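Local structure of serine-rich secreted cell wall anchored (LPXTG-motif ) protein (5NXK) at residues V203-N208 with N231-N236; L124-N129 with N167-A172. The protein is a serine-rich cell-wall adhesin of a gut bacterium whose beta-solenoid binding region probably mediates attachment to host surfaces. All blocks are in the same frame, centred on the assembly; numbering follows the deposited sequence.

In the fold
After five earlier strands of the same sheet, the chain lays down strand 122-127, and contact 2 closes when it returns as strand 168-171, with 37 residues intervening between 124-129 and 167-172. Strand 200-205 follows beside it, and contact 1 closes the next turn when strand 230-235 joins 200-205, with 22 residues intervening. The two closures are in series, neither nested nor crossed, with centres about 10 Å apart. The four strands are consecutive in one parallel sheet. Gly206 N and Thr204 O lie at 2.8 Å from Ile171 O and Ile171 N respectively, probable hydrogen bonds that join the middle strands and make the two contacts continuous.

Contact 1: V203-N208 with N231-N236; sequences VTVGNN and NHFIVN
Phe233 packs against Val203 on the buried face of two parallel strands, 203-205 and 231-235, whose axes run 4.7 Å apart. With its ring carbon CG anti to the backbone N (chi1 -180°), Phe233 brings CD1 and CE1 both to 3.9 Å from Val203 CG1; CE1 also reaches Val205 CG2. Val235 CG2 lies over one face of the ring, 3.7 Å above its plane and offset toward the rim. Ile223 of strand 221-226 touches Val203 and Phe233, extending this tight apolar layer into the solenoid interior. Hydrogen bonds from Val203 N to His232 O, Ile234 N to Val203 O and Val205 N to Ile234 O complete the parallel pairing.

The other face is looser and partly exposed: Thr204 CG2 comes only to 4.2 Å from Ile234 CB, and Thr204 OG1 bonds Asn170 on the preceding rung. At the C-terminal end, Asn236 N donates to Val205 O at 2.9 Å, and Asn236 ND2 reaches Val205 O at 3.0 Å from above the carbonyl plane. Asn207 OD1 sits 3.1 Å from Asn236 CB. The ND2 bond should restrict the amide, while both donors together grip the last carbonyl of strand 200-205 that bonds across to 230-235.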
loop_
_atom_site.group_PDB
_atom_site.type_symbol
_atom_site.label_atom_id
_atom_site.label_comp_id
_atom_site.label_asym_id
_atom_site.label_seq_id
_atom_site.Cartn_x
_atom_site.Cartn_y
_atom_site.Cartn_z
ATOM N N VAL A 203 -9.479 2.806 2.484
ATOM C CA VAL A 203 -8.361 3.376 3.236
ATOM C C VAL A 203 -8.886 3.916 4.550
ATOM O O VAL A 203 -9.870 4.660 4.557
ATOM C CB VAL A 203 -7.658 4.498 2.469
ATOM C CG1 VAL A 203 -6.541 5.139 3.331
ATOM C CG2 VAL A 203 -7.100 3.954 1.152
ATOM N N THR A 204 -8.279 3.520 5.666
ATOM C CA THR A 204 -8.692 4.086 6.956
ATOM C C THR A 204 -7.512 4.775 7.619
ATOM O O THR A 204 -6.367 4.373 7.424
ATOM C CB THR A 204 -9.236 3.030 7.940
ATOM O OG1 THR A 204 -8.170 2.148 8.333
ATOM C CG2 THR A 204 -10.344 2.222 7.297
ATOM N N VAL A 205 -7.785 5.841 8.354
ATOM C CA VAL A 205 -6.772 6.470 9.184
ATOM C C VAL A 205 -7.286 6.405 10.629
ATOM O O VAL A 205 -8.338 6.969 10.943
ATOM C CB VAL A 205 -6.492 7.927 8.753
ATOM C CG1 VAL A 205 -5.382 8.538 9.616
ATOM C CG2 VAL A 205 -6.111 7.985 7.271
ATOM N N GLY A 206 -6.572 5.697 11.505
ATOM C CA GLY A 206 -7.106 5.384 12.827
ATOM C C GLY A 206 -7.111 6.557 13.804
ATOM O O GLY A 206 -6.560 7.628 13.509
ATOM N N ASN A 207 -7.746 6.363 14.962
ATOM C CA ASN A 207 -7.752 7.384 16.011
ATOM C C ASN A 207 -6.375 7.929 16.305
ATOM O O ASN A 207 -5.441 7.161 16.477
ATOM C CB ASN A 207 -8.318 6.853 17.325
ATOM C CG ASN A 207 -9.803 6.687 17.296
ATOM O OD1 ASN A 207 -10.416 6.600 16.233
ATOM N ND2 ASN A 207 -10.410 6.703 18.476
ATOM N N ASN A 208 -6.263 9.254 16.376
ATOM C CA ASN A 208 -5.018 9.922 16.748
ATOM C C ASN A 208 -3.843 9.578 15.856
ATOM O O ASN A 208 -2.693 9.758 16.253
ATOM C CB ASN A 208 -4.649 9.606 18.195
ATOM C CG ASN A 208 -5.716 10.036 19.170
ATOM O OD1 ASN A 208 -6.417 9.203 19.752
ATOM N ND2 ASN A 208 -5.847 11.349 19.363
ATOM N N ASN A 231 -16.285 1.778 -1.944
ATOM C CA ASN A 231 -15.044 2.544 -1.882
ATOM C C ASN A 231 -15.098 3.423 -0.642
ATOM O O ASN A 231 -16.024 4.195 -0.502
ATOM C CB ASN A 231 -14.869 3.398 -3.137
ATOM C CG ASN A 231 -14.678 2.558 -4.388
ATOM O OD1 ASN A 231 -13.565 2.124 -4.687
ATOM N ND2 ASN A 231 -15.777 2.285 -5.098
ATOM N N HIS A 232 -14.112 3.330 0.239
ATOM C CA HIS A 232 -14.174 4.079 1.496
ATOM C C HIS A 232 -12.906 4.856 1.776
ATOM O O HIS A 232 -11.815 4.363 1.525
ATOM C CB HIS A 232 -14.426 3.143 2.678
ATOM C CG HIS A 232 -15.723 2.413 2.614
ATOM N ND1 HIS A 232 -16.892 2.916 3.162
ATOM C CD2 HIS A 232 -16.045 1.194 2.118
ATOM C CE1 HIS A 232 -17.869 2.057 2.973
ATOM N NE2 HIS A 232 -17.382 0.998 2.337
ATOM N N PHE A 233 -13.053 6.074 2.288
ATOM C CA PHE A 233 -11.925 6.780 2.892
ATOM C C PHE A 233 -12.416 7.259 4.244
ATOM O O PHE A 233 -13.319 8.106 4.315
ATOM C CB PHE A 233 -11.450 7.954 2.032
ATOM C CG PHE A 233 -10.270 8.709 2.618
ATOM C CD1 PHE A 233 -9.182 8.024 3.142
ATOM C CD2 PHE A 233 -10.234 10.101 2.596
ATOM C CE1 PHE A 233 -8.086 8.705 3.661
ATOM C CE2 PHE A 233 -9.145 10.796 3.112
ATOM C CZ PHE A 233 -8.067 10.105 3.640
ATOM N N ILE A 234 -11.877 6.669 5.305
ATOM C CA ILE A 234 -12.380 6.907 6.647
ATOM C C ILE A 234 -11.282 7.516 7.506
ATOM O O ILE A 234 -10.238 6.916 7.689
ATOM C CB ILE A 234 -12.881 5.616 7.314
ATOM C CG1 ILE A 234 -13.972 4.969 6.467
ATOM C CG2 ILE A 234 -13.425 5.918 8.708
ATOM C CD1 ILE A 234 -14.349 3.588 6.939
ATOM N N VAL A 235 -11.523 8.715 8.011
ATOM C CA VAL A 235 -10.590 9.396 8.889
ATOM C C VAL A 235 -11.224 9.477 10.281
ATOM O O VAL A 235 -12.225 10.158 10.474
ATOM C CB VAL A 235 -10.258 10.787 8.357
ATOM C CG1 VAL A 235 -9.356 11.537 9.343
ATOM C CG2 VAL A 235 -9.622 10.663 6.974
ATOM N N ASN A 236 -10.648 8.765 11.243
ATOM C CA ASN A 236 -11.257 8.634 12.562
ATOM C C ASN A 236 -10.970 9.815 13.500
ATOM O O ASN A 236 -10.263 10.760 13.129
ATOM C CB ASN A 236 -10.816 7.301 13.205
ATOM C CG ASN A 236 -11.519 6.104 12.584
ATOM O OD1 ASN A 236 -12.642 5.798 12.959
ATOM N ND2 ASN A 236 -10.869 5.426 11.641
#

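Contact 2: L124-N129 with N167-A172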
loop_
_atom_site.group_PDB
_atom_site.type_symbol
_atom_site.label_atom_id
_atom_site.label_comp_id
_atom_site.label_asym_id
_atom_site.label_seq_id
_atom_site.Cartn_x
_atom_site.Cartn_y
_atom_site.Cartn_z
ATOM N N LEU A 124 -3.168 -4.133 3.659
ATOM C CA LEU A 124 -1.896 -3.600 4.131
ATOM C C LEU A 124 -2.132 -2.727 5.350
ATOM O O LEU A 124 -2.816 -1.700 5.274
ATOM C CB LEU A 124 -1.198 -2.792 3.037
ATOM C CG LEU A 124 0.078 -2.041 3.449
ATOM C CD1 LEU A 124 1.185 -3.039 3.827
ATOM C CD2 LEU A 124 0.548 -1.129 2.323
ATOM N N ASN A 125 -1.558 -3.124 6.479
ATOM C CA ASN A 125 -1.652 -2.308 7.681
ATOM C C ASN A 125 -0.343 -1.547 7.868
ATOM O O ASN A 125 0.742 -2.111 7.703
ATOM C CB ASN A 125 -1.962 -3.169 8.908
ATOM C CG ASN A 125 -3.291 -3.875 8.793
ATOM O OD1 ASN A 125 -4.317 -3.245 8.547
ATOM N ND2 ASN A 125 -3.284 -5.193 8.957
ATOM N N LEU A 126 -0.450 -0.259 8.182
ATOM C CA LEU A 126 0.711 0.589 8.355
ATOM C C LEU A 126 0.696 1.094 9.789
ATOM O O LEU A 126 -0.224 1.809 10.195
ATOM C CB LEU A 126 0.710 1.750 7.347
ATOM C CG LEU A 126 0.695 1.319 5.877
ATOM C CD1 LEU A 126 0.625 2.534 4.957
ATOM C CD2 LEU A 126 1.924 0.449 5.553
ATOM N N VAL A 127 1.721 0.725 10.558
ATOM C CA VAL A 127 1.676 0.885 12.013
ATOM C C VAL A 127 2.908 1.651 12.516
ATOM O O VAL A 127 3.983 1.589 11.907
ATOM C CB VAL A 127 1.588 -0.504 12.725
ATOM C CG1 VAL A 127 1.368 -0.341 14.228
ATOM C CG2 VAL A 127 0.468 -1.358 12.129
ATOM N N GLY A 128 2.743 2.369 13.624
ATOM C CA GLY A 128 3.819 3.150 14.217
ATOM C C GLY A 128 4.340 4.225 13.281
ATOM O O GLY A 128 3.574 4.836 12.526
ATOM N N ASN A 129 5.647 4.464 13.330
ATOM C CA ASN A 129 6.254 5.501 12.517
ATOM C C ASN A 129 6.784 4.907 11.230
ATOM O O ASN A 129 7.907 4.414 11.174
ATOM C CB ASN A 129 7.351 6.222 13.296
ATOM C CG ASN A 129 6.803 6.930 14.515
ATOM O OD1 ASN A 129 5.760 7.573 14.446
ATOM N ND2 ASN A 129 7.495 6.813 15.637
ATOM N N ASN A 167 -7.754 -4.283 -1.452
ATOM C CA ASN A 167 -8.940 -4.068 -0.609
ATOM C C ASN A 167 -8.822 -3.101 0.550
ATOM O O ASN A 167 -9.791 -2.405 0.867
ATOM C CB ASN A 167 -9.421 -5.404 -0.055
ATOM C CG ASN A 167 -9.690 -6.394 -1.150
ATOM O OD1 ASN A 167 -8.919 -7.332 -1.335
ATOM N ND2 ASN A 167 -10.756 -6.170 -1.918
ATOM N N ALA A 168 -7.691 -3.099 1.243
ATOM C CA ALA A 168 -7.604 -2.192 2.386
ATOM C C ALA A 168 -6.205 -1.710 2.696
ATOM O O ALA A 168 -5.259 -2.488 2.694
ATOM C CB ALA A 168 -8.204 -2.855 3.618
ATOM N N ILE A 169 -6.069 -0.414 2.933
ATOM C CA ILE A 169 -4.848 0.108 3.544
ATOM C C ILE A 169 -5.274 0.818 4.826
ATOM O O ILE A 169 -6.050 1.778 4.793
ATOM C CB ILE A 169 -4.091 1.058 2.606
ATOM C CG1 ILE A 169 -3.651 0.323 1.338
ATOM C CG2 ILE A 169 -2.867 1.647 3.289
ATOM C CD1 ILE A 169 -3.031 1.250 0.328
ATOM N N ASN A 170 -4.796 0.321 5.958
ATOM C CA ASN A 170 -5.219 0.860 7.243
ATOM C C ASN A 170 -4.039 1.523 7.929
ATOM O O ASN A 170 -3.049 0.869 8.215
ATOM C CB ASN A 170 -5.766 -0.251 8.150
ATOM C CG ASN A 170 -6.934 -0.997 7.535
ATOM O OD1 ASN A 170 -7.911 -0.392 7.093
ATOM N ND2 ASN A 170 -6.829 -2.330 7.495
ATOM N N ILE A 171 -4.159 2.803 8.238
ATOM C CA ILE A 171 -3.165 3.484 9.056
ATOM C C ILE A 171 -3.617 3.303 10.492
ATOM O O ILE A 171 -4.685 3.766 10.886
ATOM C CB ILE A 171 -3.013 4.986 8.708
ATOM C CG1 ILE A 171 -2.275 5.182 7.376
ATOM C CG2 ILE A 171 -2.189 5.703 9.765
ATOM C CD1 ILE A 171 -2.970 4.649 6.150
ATOM N N ALA A 172 -2.817 2.591 11.275
ATOM C CA ALA A 172 -3.253 2.195 12.608
ATOM C C ALA A 172 -3.443 3.390 13.514
ATOM O O ALA A 172 -2.842 4.440 13.291
ATOM C CB ALA A 172 -2.243 1.243 13.225
#
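Asn125 lies side by side with Asn170, the two side chains pointing the same way, their amides nearly coplanar, with planes 20° apart. Asn170 ND2 donates to Asn125 OD1 at 2.9 Å; the bond is straight (167° at the hydrogen), and the acceptor lies in the amide plane of Asn170. Both residues set CG anti to the carbonyl carbon, with chi1 near -60° in each, and this shared torsion keeps the two amides level with each other. Asn170 OD1 bonds Thr204 OG1 on the following rung, and Asn125 ND2 makes a weak bond to Thr101 OG1 on the preceding one. With both ends of each amide engaged, its rotation should be restricted.

Asparagines aligned one rung above another form an asparagine ladder, a recurrent feature of parallel beta-helices. Here it is two residues long, on the partly exposed face of a beta-solenoid of the pectate lyase-like kind, and the threonine hydroxyls extend it as hydrogen-bond partners. Strands 124-127 and 168-171 are parallel, their axes 4.7 Å apart at closest approach, and four backbone hydrogen bonds link them, from Leu124 N to Ala168 O at one end to Ala172 N to Leu126 O at the other.

On the buried face the contacts are aliphatic. Leu126 CD1 meets Ile169 CG2 at 4.0 Å, the two side chains crossing at a slant, and also comes within 4.3 Å of Ile171 CD1. Val177 touches both Leu126 and Ile171 from the second sheet, to which strand 176-181 belongs. Past the last bridge, on the side of Asn125, Ala172 CB rests 3.9 Å from Val127 CG2.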